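Local coordinates for protein enoyl-CoA hydratase (Mycobacterium thermoresistibile, PDB 3T3W) that probably catalyses the reversible addition of water to enoyl-CoA thioesters in lipid metabolism, as a member of the crotonase-like family, at residues L35-A40 with G80-G85; A100-R105 with T254-A259; Y109-R114 with V162-H167; L134-W137 with L141-A144. One frame throughout, in Å; residues are numbered along the deposited sequence.

How the contacts relate
Contacts 2 and 3 share helix 95-115 and one zinc ion. Glu102 and His256 of contact 2 bind it together with Glu163 of contact 3 and His252, and Glu102 OE1 lies 3.0 Å from Glu163 OE2 as neighbouring ligands of the zinc. Contact 1 is a surface salt bridge with its Asp82 side chain about 13 Å from the zinc, but its loop 80-85 reaches inward: His81 CE1 packs 3.4 Å from Glu163 OE1. Contact 4 lies in the core, its centre about 11 Å from that of contact 3; Trp137 CZ3 is 3.4 Å from Tyr164 O. Leu35 CD1 and Leu135 CD1, 3.6 Å apart, join contacts 1 and 4.

Contact 1 of 4, residues L35-A40 with G80-G85; sequences LNRPEA and GHDLRG. With EDO (1,2-ethanediol), chain B.
Arg37 and Asp82 form a salt bridge in which two guanidinium nitrogens converge on a single carboxylate oxygen. The stronger bond runs from Arg37 NH1 to Asp82 OD2, 2.9 Å long with an N-H...O angle of 151°; the second, from Arg37 NH2 to the same OD2, is longer at 3.2 Å and more bent. The two terminal nitrogens grip OD2 end-on from one face of the carboxylate, NH2 nearly along its C-O axis and NH1 from the anti side, 31° out of the carboxylate plane. Arg37 spans the gap with CG anti to the backbone nitrogen (chi1 -159°) and a straight chain from there to NE. Each terminal nitrogen also has a second acceptor: NH1 gives a bond to Ala43 O, while NH2 binds O1 of an ethanediol at 2.7 Å, a molecule probably from the crystallisation liquor that Tyr21 OH holds too. Ala40 CB lies over the rim of one guanidinium face. The backbones are tied separately: Ala40 N bonds to Arg37 O at 3.0 Å, and Asp82 pairs with Gln44. In crotonase-like enzymes the backbone N-H of the residue after the glycine equivalent to Gly80 helps form the oxyanion hole, as His81 N probably does here. Directing its N-H groups to a carboxylate, a carbonyl and a hydroxyl probably holds the guanidinium's rotation, and its positive charge would balance Asp82 OD2.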
loop_
_atom_site.group_PDB
_atom_site.type_symbol
_atom_site.label_atom_id
_atom_site.label_comp_id
_atom_site.label_asym_id
_atom_site.label_seq_id
_atom_site.Cartn_x
_atom_site.Cartn_y
_atom_site.Cartn_z
ATOM N N LEU F 35 -7.673 -35.092 7.599
ATOM C CA LEU F 35 -7.003 -35.650 6.426
ATOM C C LEU F 35 -6.766 -37.122 6.677
ATOM O O LEU F 35 -6.052 -37.485 7.589
ATOM C CB LEU F 35 -5.677 -34.949 6.169
ATOM C CG LEU F 35 -5.679 -33.413 6.099
ATOM C CD1 LEU F 35 -4.238 -32.929 5.819
ATOM C CD2 LEU F 35 -6.684 -32.923 5.068
ATOM N N ASN F 36 -7.426 -37.973 5.894
ATOM C CA ASN F 36 -7.399 -39.416 6.118
ATOM C C ASN F 36 -6.845 -40.149 4.895
ATOM O O ASN F 36 -7.491 -41.040 4.333
ATOM C CB ASN F 36 -8.787 -39.928 6.482
ATOM C CG ASN F 36 -8.761 -41.352 6.986
ATOM O OD1 ASN F 36 -7.788 -41.776 7.588
ATOM N ND2 ASN F 36 -9.817 -42.119 6.682
ATOM N N ARG F 37 -5.648 -39.752 4.474
ATOM C CA ARG F 37 -4.878 -40.477 3.477
ATOM C C ARG F 37 -3.474 -40.822 4.001
ATOM O O ARG F 37 -2.446 -40.524 3.360
ATOM C CB ARG F 37 -4.805 -39.653 2.179
ATOM C CG ARG F 37 -4.482 -40.462 0.956
ATOM C CD ARG F 37 -4.187 -39.581 -0.243
ATOM N NE ARG F 37 -3.848 -40.426 -1.394
ATOM C CZ ARG F 37 -3.339 -39.961 -2.526
ATOM N NH1 ARG F 37 -3.082 -38.691 -2.654
ATOM N NH2 ARG F 37 -3.073 -40.778 -3.528
ATOM N N PRO F 38 -3.402 -41.503 5.158
ATOM C CA PRO F 38 -2.091 -41.702 5.794
ATOM C C PRO F 38 -1.183 -42.652 5.003
ATOM O O PRO F 38 0.066 -42.568 5.078
ATOM C CB PRO F 38 -2.455 -42.342 7.121
ATOM C CG PRO F 38 -3.788 -43.029 6.879
ATOM C CD PRO F 38 -4.493 -42.030 6.003
ATOM N N GLU F 39 -1.799 -43.542 4.251
ATOM C CA GLU F 39 -1.019 -44.420 3.359
ATOM C C GLU F 39 -0.126 -43.651 2.361
ATOM O O GLU F 39 0.840 -44.215 1.824
ATOM C CB GLU F 39 -1.937 -45.420 2.642
ATOM C CG GLU F 39 -2.866 -44.818 1.561
ATOM C CD GLU F 39 -4.187 -44.190 2.075
ATOM O OE1 GLU F 39 -4.394 -43.901 3.295
ATOM O OE2 GLU F 39 -5.050 -43.968 1.193
ATOM N N ALA F 40 -0.484 -42.404 2.045
ATOM C CA ALA F 40 0.292 -41.554 1.158
ATOM C C ALA F 40 0.855 -40.334 1.906
ATOM O O ALA F 40 1.202 -39.329 1.291
ATOM C CB ALA F 40 -0.574 -41.098 -0.028
ATOM N N GLY F 80 2.559 -32.896 1.053
ATOM C CA GLY F 80 2.343 -31.884 -0.012
ATOM C C GLY F 80 1.516 -32.381 -1.179
ATOM O O GLY F 80 0.716 -33.314 -1.043
ATOM N N HIS F 81 1.721 -31.770 -2.335
ATOM C CA HIS F 81 0.912 -32.081 -3.506
ATOM C C HIS F 81 1.359 -33.384 -4.132
ATOM O O HIS F 81 2.556 -33.657 -4.226
ATOM C CB HIS F 81 1.029 -30.974 -4.536
ATOM C CG HIS F 81 0.511 -29.636 -4.049
ATOM N ND1 HIS F 81 1.048 -28.437 -4.449
ATOM C CD2 HIS F 81 -0.502 -29.341 -3.144
ATOM C CE1 HIS F 81 0.367 -27.432 -3.824
ATOM N NE2 HIS F 81 -0.563 -27.982 -3.013
ATOM N N ASP F 82 0.405 -34.184 -4.564
ATOM C CA ASP F 82 0.667 -35.543 -5.076
ATOM C C ASP F 82 1.208 -35.374 -6.496
ATOM O O ASP F 82 0.568 -34.752 -7.326
ATOM C CB ASP F 82 -0.661 -36.336 -5.005
ATOM C CG ASP F 82 -0.547 -37.795 -5.384
ATOM O OD1 ASP F 82 0.449 -38.223 -5.996
ATOM O OD2 ASP F 82 -1.515 -38.523 -5.089
ATOM N N LEU F 83 2.440 -35.837 -6.726
ATOM C CA LEU F 83 3.099 -35.736 -8.039
ATOM C C LEU F 83 2.442 -36.650 -9.080
ATOM O O LEU F 83 2.237 -36.257 -10.221
ATOM C CB LEU F 83 4.587 -36.101 -7.903
ATOM N N ARG F 84 2.121 -37.874 -8.670
ATOM C CA ARG F 84 1.419 -38.836 -9.527
ATOM C C ARG F 84 -0.072 -38.699 -9.267
ATOM O O ARG F 84 -0.685 -39.570 -8.644
ATOM C CB ARG F 84 1.894 -40.261 -9.238
ATOM N N GLY F 85 -0.637 -37.578 -9.716
ATOM C CA GLY F 85 -2.070 -37.268 -9.558
ATOM C C GLY F 85 -2.411 -35.992 -10.325
ATOM O O GLY F 85 -3.420 -35.914 -11.038
HETATM C C1 EDO B . -4.822 -42.996 -5.430
HETATM O O1 EDO B . -3.692 -43.223 -4.587
HETATM C C2 EDO B . -6.088 -43.605 -4.826
HETATM O O2 EDO B . -6.312 -43.117 -3.483
#

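Contact 2 of 4, residues A100-R105 with T254-A259; sequences AHESRR and TGHGNA. With ZN (zinc ion), chain T.
A mononuclear zinc site joins two helices here: Glu102 and His256 reach the same ion from their separate helices and occupy neighbouring positions on it. Glu102 chelates with both oxygens, OE1 at 2.2 Å and OE2 at 2.1 Å from the zinc, and His256 NE2 binds at 2.1 Å, with Glu163 OE2 standing opposite it. The imidazole meets the ion along its NE2 direction, CD2 and CE1 lying at 3.2 and 3.0 Å from the zinc, and the carboxylate is turned 75° against the ring. Although Glu102 OE2 and His256 NE2 come within 3.1 Å, they are fellow ligands with no hydrogen bond between them. Glu102 reaches the metal with CG anti to its own carbonyl carbon (chi1 -68°) and an extended chain beyond. The segments belong to helices 95-115 and 241-263 of the crotonase-like fold; between 100-105 and 254-259 the nearest CA atoms, Glu102 and His256, are 10.9 Å apart, and here the side chains and the ion span the gap. Water 1 and His252 NE2 complete the coordination shell. A second shell orients the ligands: His256 ND1 is bonded to Pro266 O, which fixes the ring's rotation, and Gln253 NE2 bonds to Glu102 OE2, probably drawing some charge from that oxygen. On the same helices, Ser103 OG meets Arg226 of a neighbouring subunit and Asn258 OD1 the backbone N of Glu96 of another.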
loop_
_atom_site.group_PDB
_atom_site.type_symbol
_atom_site.label_atom_id
_atom_site.label_comp_id
_atom_site.label_asym_id
_atom_site.label_seq_id
_atom_site.Cartn_x
_atom_site.Cartn_y
_atom_site.Cartn_z
ATOM N N ALA F 100 -4.415 -22.359 -14.758
ATOM C CA ALA F 100 -5.817 -22.447 -14.453
ATOM C C ALA F 100 -6.049 -23.417 -13.303
ATOM O O ALA F 100 -6.798 -23.107 -12.356
ATOM C CB ALA F 100 -6.604 -22.901 -15.688
ATOM N N HIS F 101 -5.470 -24.615 -13.376
ATOM C CA HIS F 101 -5.775 -25.610 -12.355
ATOM C C HIS F 101 -5.181 -25.237 -10.995
ATOM O O HIS F 101 -5.825 -25.423 -9.945
ATOM C CB HIS F 101 -5.329 -26.970 -12.849
ATOM C CG HIS F 101 -6.310 -27.609 -13.796
ATOM N ND1 HIS F 101 -6.246 -27.446 -15.142
ATOM C CD2 HIS F 101 -7.454 -28.354 -13.549
ATOM C CE1 HIS F 101 -7.289 -28.109 -15.715
ATOM N NE2 HIS F 101 -8.004 -28.666 -14.754
ATOM N N GLU F 102 -3.976 -24.695 -10.985
ATOM C CA GLU F 102 -3.355 -24.309 -9.715
ATOM C C GLU F 102 -4.064 -23.080 -9.146
ATOM O O GLU F 102 -4.187 -22.940 -7.912
ATOM C CB GLU F 102 -1.866 -24.014 -9.912
ATOM C CG GLU F 102 -1.035 -25.262 -10.253
ATOM C CD GLU F 102 0.443 -25.133 -9.898
ATOM O OE1 GLU F 102 1.100 -26.221 -9.754
ATOM O OE2 GLU F 102 0.956 -23.989 -9.745
ATOM N N SER F 103 -4.553 -22.194 -10.008
ATOM C CA SER F 103 -5.241 -21.011 -9.492
ATOM C C SER F 103 -6.503 -21.402 -8.721
ATOM O O SER F 103 -6.880 -20.721 -7.759
ATOM C CB SER F 103 -5.516 -19.925 -10.544
ATOM O OG SER F 103 -6.520 -20.321 -11.420
ATOM N N ARG F 104 -7.147 -22.482 -9.127
ATOM C CA ARG F 104 -8.360 -22.949 -8.486
ATOM C C ARG F 104 -8.045 -23.742 -7.217
ATOM O O ARG F 104 -8.417 -23.354 -6.095
ATOM C CB ARG F 104 -9.175 -23.804 -9.469
ATOM C CG ARG F 104 -10.456 -24.378 -8.868
ATOM C CD ARG F 104 -11.103 -25.424 -9.777
ATOM N NE ARG F 104 -12.119 -26.196 -9.041
ATOM C CZ ARG F 104 -12.701 -27.308 -9.483
ATOM N NH1 ARG F 104 -12.373 -27.807 -10.680
ATOM N NH2 ARG F 104 -13.620 -27.930 -8.734
ATOM N N ARG F 105 -7.349 -24.853 -7.352
ATOM C CA ARG F 105 -7.261 -25.765 -6.184
ATOM C C ARG F 105 -6.174 -25.430 -5.159
ATOM O O ARG F 105 -6.235 -25.905 -4.027
ATOM C CB ARG F 105 -7.090 -27.202 -6.639
ATOM C CG ARG F 105 -8.313 -27.711 -7.369
ATOM C CD ARG F 105 -8.171 -29.217 -7.563
ATOM N NE ARG F 105 -9.389 -29.860 -8.017
ATOM C CZ ARG F 105 -9.710 -30.119 -9.274
ATOM N NH1 ARG F 105 -8.912 -29.740 -10.274
ATOM N NH2 ARG F 105 -10.830 -30.812 -9.531
ATOM N N THR F 254 5.977 -18.390 -13.280
ATOM C CA THR F 254 7.155 -18.246 -14.157
ATOM C C THR F 254 8.117 -19.434 -13.942
ATOM O O THR F 254 8.914 -19.759 -14.845
ATOM C CB THR F 254 7.944 -16.915 -13.988
ATOM O OG1 THR F 254 8.590 -16.864 -12.691
ATOM C CG2 THR F 254 7.008 -15.718 -14.216
ATOM N N GLY F 255 8.072 -20.048 -12.758
ATOM C CA GLY F 255 8.884 -21.256 -12.495
ATOM C C GLY F 255 8.438 -22.402 -13.336
ATOM O O GLY F 255 9.242 -23.108 -14.003
ATOM N N HIS F 256 7.130 -22.593 -13.350
ATOM C CA HIS F 256 6.560 -23.613 -14.217
ATOM C C HIS F 256 6.863 -23.340 -15.663
ATOM O O HIS F 256 7.188 -24.274 -16.414
ATOM C CB HIS F 256 5.051 -23.741 -14.072
ATOM C CG HIS F 256 4.616 -24.368 -12.785
ATOM N ND1 HIS F 256 5.032 -25.619 -12.412
ATOM C CD2 HIS F 256 3.809 -23.909 -11.765
ATOM C CE1 HIS F 256 4.476 -25.929 -11.234
ATOM N NE2 HIS F 256 3.720 -24.903 -10.834
ATOM N N GLY F 257 6.728 -22.078 -16.078
ATOM C CA GLY F 257 7.029 -21.685 -17.439
ATOM C C GLY F 257 8.459 -22.006 -17.815
ATOM O O GLY F 257 8.756 -22.555 -18.899
ATOM N N ASN F 258 9.372 -21.722 -16.910
ATOM C CA ASN F 258 10.752 -22.040 -17.211
ATOM C C ASN F 258 11.040 -23.541 -17.252
ATOM O O ASN F 258 11.760 -24.035 -18.152
ATOM C CB ASN F 258 11.693 -21.387 -16.225
ATOM C CG ASN F 258 13.141 -21.516 -16.639
ATOM O OD1 ASN F 258 13.505 -21.086 -17.711
ATOM N ND2 ASN F 258 13.970 -22.110 -15.775
ATOM N N ALA F 259 10.497 -24.282 -16.304
ATOM C CA ALA F 259 10.711 -25.750 -16.231
ATOM C C ALA F 259 10.207 -26.411 -17.503
ATOM O O ALA F 259 10.872 -27.302 -18.072
ATOM C CB ALA F 259 9.997 -26.327 -15.019
HETATM ZN ZN ZN T . 2.707 -24.902 -8.984
HETATM O O HOH W 1 4.042 -26.302 -8.134
#

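Contact 3 of 4, residues Y109-R114 with V162-H167; sequences YSLRWR and VEYHGH. With ZN (zinc ion), chain T.
Tyr164 swings its ring out toward helix 95-115 by placing CG anti to the backbone nitrogen (chi1 -179°), while the same choice at Arg114 (chi1 -175°) sets its CG against the phenol oxygen. The ring's CD1-CE1 side comes obliquely against the helix. Ser110 CB touches CD1 at 3.7 Å, and Leu111 CD2 meets CE1 at 3.8 Å. At the far end Tyr164 OH rests on the aliphatic start of Arg114, 3.6 Å from its CG, with the two side chains crossing at about a right angle. Polar ends turn elsewhere: Ser110 OG is bonded to Leu134 O, and a bend at chi2 turns the rest of the Arg114 chain off, its NH1 ending in a salt bridge with Asp237. The segment 162-167 ends the connection from strand 149-151 and runs into helix 167-171 of the crotonase-like fold, and its backbone folds back in an inverse gamma turn centred on His165, with Gly166 N bonded to Tyr164 O at 2.9 Å. Just before the tyrosine, Glu163 faces the zinc: a bend in its chain (chi2 83°) delivers OE2 to the ion at 2.1 Å, whereas OE1 stays 4.1 Å from the metal, so the ligation is through one oxygen. Phe241 and Leu134 also pack on the tyrosine within this buried interface.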
loop_
_atom_site.group_PDB
_atom_site.type_symbol
_atom_site.label_atom_id
_atom_site.label_comp_id
_atom_site.label_asym_id
_atom_site.label_seq_id
_atom_site.Cartn_x
_atom_site.Cartn_y
_atom_site.Cartn_z
ATOM N N TYR F 109 -8.712 -21.995 -3.321
ATOM C CA TYR F 109 -9.167 -22.799 -2.196
ATOM C C TYR F 109 -8.555 -22.296 -0.904
ATOM O O TYR F 109 -9.252 -22.111 0.067
ATOM C CB TYR F 109 -8.782 -24.254 -2.399
ATOM C CG TYR F 109 -9.700 -25.101 -3.290
ATOM C CD1 TYR F 109 -10.712 -24.546 -4.074
ATOM C CD2 TYR F 109 -9.506 -26.485 -3.375
ATOM C CE1 TYR F 109 -11.519 -25.341 -4.903
ATOM C CE2 TYR F 109 -10.319 -27.282 -4.202
ATOM C CZ TYR F 109 -11.307 -26.719 -4.963
ATOM O OH TYR F 109 -12.104 -27.522 -5.811
ATOM N N SER F 110 -7.245 -22.088 -0.901
ATOM C CA SER F 110 -6.545 -21.711 0.324
ATOM C C SER F 110 -7.030 -20.325 0.794
ATOM O O SER F 110 -7.241 -20.117 1.993
ATOM C CB SER F 110 -5.033 -21.770 0.156
ATOM O OG SER F 110 -4.530 -23.099 0.131
ATOM N N LEU F 111 -7.233 -19.386 -0.134
ATOM C CA LEU F 111 -7.790 -18.079 0.244
ATOM C C LEU F 111 -9.221 -18.171 0.787
ATOM O O LEU F 111 -9.552 -17.509 1.767
ATOM C CB LEU F 111 -7.690 -17.081 -0.924
ATOM C CG LEU F 111 -6.315 -16.454 -1.102
ATOM C CD1 LEU F 111 -6.281 -15.697 -2.449
ATOM C CD2 LEU F 111 -5.952 -15.508 0.059
ATOM N N ARG F 112 -10.042 -19.026 0.192
ATOM C CA ARG F 112 -11.378 -19.214 0.658
ATOM C C ARG F 112 -11.375 -19.741 2.095
ATOM O O ARG F 112 -12.118 -19.226 2.945
ATOM C CB ARG F 112 -12.133 -20.202 -0.243
ATOM C CG ARG F 112 -13.507 -20.441 0.296
ATOM C CD ARG F 112 -14.470 -20.836 -0.767
ATOM N NE ARG F 112 -14.139 -22.027 -1.515
ATOM C CZ ARG F 112 -13.864 -22.051 -2.821
ATOM N NH1 ARG F 112 -13.685 -23.208 -3.448
ATOM N NH2 ARG F 112 -13.759 -20.925 -3.517
ATOM N N TRP F 113 -10.508 -20.703 2.400
ATOM C CA TRP F 113 -10.448 -21.222 3.785
ATOM C C TRP F 113 -9.981 -20.152 4.774
ATOM O O TRP F 113 -10.530 -20.021 5.891
ATOM C CB TRP F 113 -9.527 -22.414 3.848
ATOM C CG TRP F 113 -9.896 -23.486 2.865
ATOM C CD1 TRP F 113 -11.141 -23.761 2.298
ATOM C CD2 TRP F 113 -8.973 -24.449 2.275
ATOM N NE1 TRP F 113 -11.043 -24.828 1.405
ATOM C CE2 TRP F 113 -9.759 -25.287 1.373
ATOM C CE3 TRP F 113 -7.610 -24.677 2.409
ATOM C CZ2 TRP F 113 -9.173 -26.304 0.621
ATOM C CZ3 TRP F 113 -7.031 -25.699 1.656
ATOM C CH2 TRP F 113 -7.806 -26.500 0.783
ATOM N N ARG F 114 -8.972 -19.393 4.363
ATOM C CA ARG F 114 -8.462 -18.277 5.127
ATOM C C ARG F 114 -9.586 -17.344 5.572
ATOM O O ARG F 114 -9.548 -16.824 6.705
ATOM C CB ARG F 114 -7.384 -17.531 4.322
ATOM C CG ARG F 114 -6.671 -16.403 5.055
ATOM C CD ARG F 114 -7.258 -15.042 4.714
ATOM N NE ARG F 114 -6.379 -13.965 5.196
ATOM C CZ ARG F 114 -6.628 -12.665 5.023
ATOM N NH1 ARG F 114 -7.755 -12.272 4.413
ATOM N NH2 ARG F 114 -5.733 -11.779 5.474
ATOM N N VAL F 162 6.089 -22.424 -2.879
ATOM C CA VAL F 162 4.726 -22.877 -3.274
ATOM C C VAL F 162 3.817 -21.708 -3.669
ATOM O O VAL F 162 4.176 -20.500 -3.548
ATOM C CB VAL F 162 4.075 -23.725 -2.163
ATOM C CG1 VAL F 162 4.871 -25.046 -1.978
ATOM C CG2 VAL F 162 4.001 -22.932 -0.845
ATOM N N GLU F 163 2.621 -22.083 -4.132
ATOM C CA GLU F 163 1.730 -21.167 -4.852
ATOM C C GLU F 163 1.135 -20.059 -4.005
ATOM O O GLU F 163 0.748 -19.011 -4.545
ATOM C CB GLU F 163 0.560 -22.001 -5.410
ATOM C CG GLU F 163 0.929 -22.949 -6.550
ATOM C CD GLU F 163 1.530 -24.316 -6.154
ATOM O OE1 GLU F 163 1.804 -24.561 -4.956
ATOM O OE2 GLU F 163 1.774 -25.124 -7.090
ATOM N N TYR F 164 1.034 -20.285 -2.698
ATOM C CA TYR F 164 0.416 -19.385 -1.732
ATOM C C TYR F 164 1.558 -18.961 -0.819
ATOM O O TYR F 164 2.018 -19.735 0.050
ATOM C CB TYR F 164 -0.655 -20.141 -0.958
ATOM C CG TYR F 164 -1.460 -19.408 0.108
ATOM C CD1 TYR F 164 -2.736 -18.936 -0.166
ATOM C CD2 TYR F 164 -1.012 -19.296 1.418
ATOM C CE1 TYR F 164 -3.518 -18.305 0.809
ATOM C CE2 TYR F 164 -1.804 -18.717 2.413
ATOM C CZ TYR F 164 -3.073 -18.225 2.101
ATOM O OH TYR F 164 -3.893 -17.659 3.059
ATOM N N HIS F 165 2.060 -17.765 -1.064
ATOM C CA HIS F 165 3.270 -17.299 -0.407
ATOM C C HIS F 165 2.967 -16.719 0.973
ATOM O O HIS F 165 2.975 -15.514 1.186
ATOM C CB HIS F 165 4.048 -16.294 -1.281
ATOM C CG HIS F 165 5.412 -15.964 -0.728
ATOM N ND1 HIS F 165 6.514 -16.705 -1.031
ATOM C CD2 HIS F 165 5.811 -15.043 0.233
ATOM C CE1 HIS F 165 7.561 -16.220 -0.333
ATOM N NE2 HIS F 165 7.131 -15.216 0.442
ATOM N N GLY F 166 2.778 -17.610 1.936
ATOM C CA GLY F 166 2.677 -17.247 3.343
ATOM C C GLY F 166 4.050 -16.999 3.972
ATOM O O GLY F 166 4.140 -16.420 5.045
ATOM N N HIS F 167 5.112 -17.480 3.310
ATOM C CA HIS F 167 6.410 -17.610 3.939
ATOM C C HIS F 167 6.859 -16.308 4.584
ATOM O O HIS F 167 7.305 -16.289 5.752
ATOM C CB HIS F 167 7.507 -18.040 2.942
ATOM C CG HIS F 167 7.132 -19.198 2.048
ATOM N ND1 HIS F 167 6.082 -19.142 1.161
ATOM C CD2 HIS F 167 7.742 -20.437 1.864
ATOM C CE1 HIS F 167 6.027 -20.304 0.475
ATOM N NE2 HIS F 167 7.058 -21.092 0.893
HETATM ZN ZN ZN T . 2.707 -24.902 -8.984
HETATM O O HOH W 1 4.042 -26.302 -8.134
#

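Contact 4 of 4, residues L134-W137 with L141-A144; sequences LLCW and LIIA
Ile142 N is held by a hydrogen bond to Asn198 OD1, and from that strand residue the side chain reaches over to Cys136 and Trp137, at and just after helix 133-136. The motif is a short helix-to-strand connection of the crotonase-like fold: the helix is followed, three residues beyond segment 134-137, by strand 141-145, an inner strand of the six-stranded sheet. In relatives the amino end of the equivalent helix contributes to the oxyanion hole; the contact here lies toward its other end. One methyl does nearly all the touching. Ile142 CD1 lies 3.8 Å from Cys136 O, 4.1 Å from Cys136 CB and 4.2 Å from Cys136 SG, so it sits against the backbone carbonyl and both atoms of the thiol arm at once. It is put there by an extended chain, CD1 pointing straight on from CG1 (chi2 172°). Cys136 carries SG between its backbone N and carbonyl carbon (chi1 60°); Ala122 and Val124 of the next strand pack on the same cysteine. Trp137 turns its CB away from the strand, yet the five-membered part of the indole still comes near. Its ring stands edge-to-face with that of His167, and its carbonyl O accepts a hydrogen bond from Arg174 NH2 of a neighbouring subunit, which also packs on Leu141 and Ile142. The indole meets the strand through its CD1, 4.4 Å obliquely from Ile142 CD1.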
loop_
_atom_site.group_PDB
_atom_site.type_symbol
_atom_site.label_atom_id
_atom_site.label_comp_id
_atom_site.label_asym_id
_atom_site.label_seq_id
_atom_site.Cartn_x
_atom_site.Cartn_y
_atom_site.Cartn_z
ATOM N N LEU F 134 -0.148 -25.040 2.514
ATOM C CA LEU F 134 -1.402 -24.489 1.984
ATOM C C LEU F 134 -2.621 -24.983 2.744
ATOM O O LEU F 134 -3.691 -24.384 2.628
ATOM C CB LEU F 134 -1.559 -24.789 0.485
ATOM C CG LEU F 134 -0.971 -23.763 -0.452
ATOM C CD1 LEU F 134 0.548 -23.710 -0.286
ATOM C CD2 LEU F 134 -1.344 -24.013 -1.895
ATOM N N LEU F 135 -2.455 -26.020 3.570
ATOM C CA LEU F 135 -3.559 -26.505 4.390
ATOM C C LEU F 135 -3.569 -25.846 5.770
ATOM O O LEU F 135 -4.646 -25.556 6.272
ATOM C CB LEU F 135 -3.525 -28.013 4.530
ATOM C CG LEU F 135 -3.398 -28.818 3.206
ATOM C CD1 LEU F 135 -3.559 -30.330 3.485
ATOM C CD2 LEU F 135 -4.415 -28.333 2.150
ATOM N N CYS F 136 -2.403 -25.641 6.396
ATOM C CA CYS F 136 -2.363 -25.097 7.735
ATOM C C CYS F 136 -2.288 -23.568 7.755
ATOM O O CYS F 136 -2.904 -22.945 8.637
ATOM C CB CYS F 136 -1.231 -25.725 8.581
ATOM S SG CYS F 136 0.431 -25.506 7.960
ATOM N N TRP F 137 -1.561 -22.932 6.836
ATOM C CA TRP F 137 -1.491 -21.458 6.868
ATOM C C TRP F 137 -2.828 -20.750 6.828
ATOM O O TRP F 137 -2.984 -19.732 7.519
ATOM C CB TRP F 137 -0.575 -20.897 5.787
ATOM C CG TRP F 137 0.897 -20.987 6.055
ATOM C CD1 TRP F 137 1.552 -21.023 7.262
ATOM C CD2 TRP F 137 1.947 -20.927 5.047
ATOM N NE1 TRP F 137 2.918 -21.034 7.097
ATOM C CE2 TRP F 137 3.220 -20.968 5.773
ATOM C CE3 TRP F 137 1.958 -20.859 3.665
ATOM C CZ2 TRP F 137 4.429 -20.930 5.119
ATOM C CZ3 TRP F 137 3.187 -20.836 3.024
ATOM C CH2 TRP F 137 4.387 -20.845 3.733
ATOM N N LEU F 141 -5.065 -20.308 13.849
ATOM C CA LEU F 141 -4.097 -20.737 14.841
ATOM C C LEU F 141 -3.490 -22.065 14.405
ATOM O O LEU F 141 -4.158 -22.890 13.732
ATOM C CB LEU F 141 -4.774 -20.940 16.191
ATOM C CG LEU F 141 -5.727 -19.836 16.680
ATOM C CD1 LEU F 141 -6.295 -20.188 18.079
ATOM C CD2 LEU F 141 -5.023 -18.476 16.754
ATOM N N ILE F 142 -2.215 -22.243 14.741
ATOM C CA ILE F 142 -1.524 -23.534 14.525
ATOM C C ILE F 142 -0.946 -24.074 15.837
ATOM O O ILE F 142 -0.201 -23.374 16.554
ATOM C CB ILE F 142 -0.441 -23.460 13.444
ATOM C CG1 ILE F 142 -1.014 -22.967 12.088
ATOM C CG2 ILE F 142 0.229 -24.852 13.298
ATOM C CD1 ILE F 142 0.038 -22.694 11.004
ATOM N N ILE F 143 -1.318 -25.320 16.164
ATOM C CA ILE F 143 -0.730 -26.048 17.295
ATOM C C ILE F 143 0.129 -27.149 16.663
ATOM O O ILE F 143 -0.355 -27.886 15.807
ATOM C CB ILE F 143 -1.843 -26.645 18.203
ATOM C CG1 ILE F 143 -2.883 -25.555 18.644
ATOM C CG2 ILE F 143 -1.249 -27.377 19.447
ATOM C CD1 ILE F 143 -2.331 -24.364 19.394
ATOM N N ALA F 144 1.404 -27.232 17.036
ATOM C CA ALA F 144 2.321 -28.201 16.466
ATOM C C ALA F 144 2.813 -29.173 17.528
ATOM O O ALA F 144 3.154 -28.789 18.659
ATOM C CB ALA F 144 3.520 -27.524 15.809
#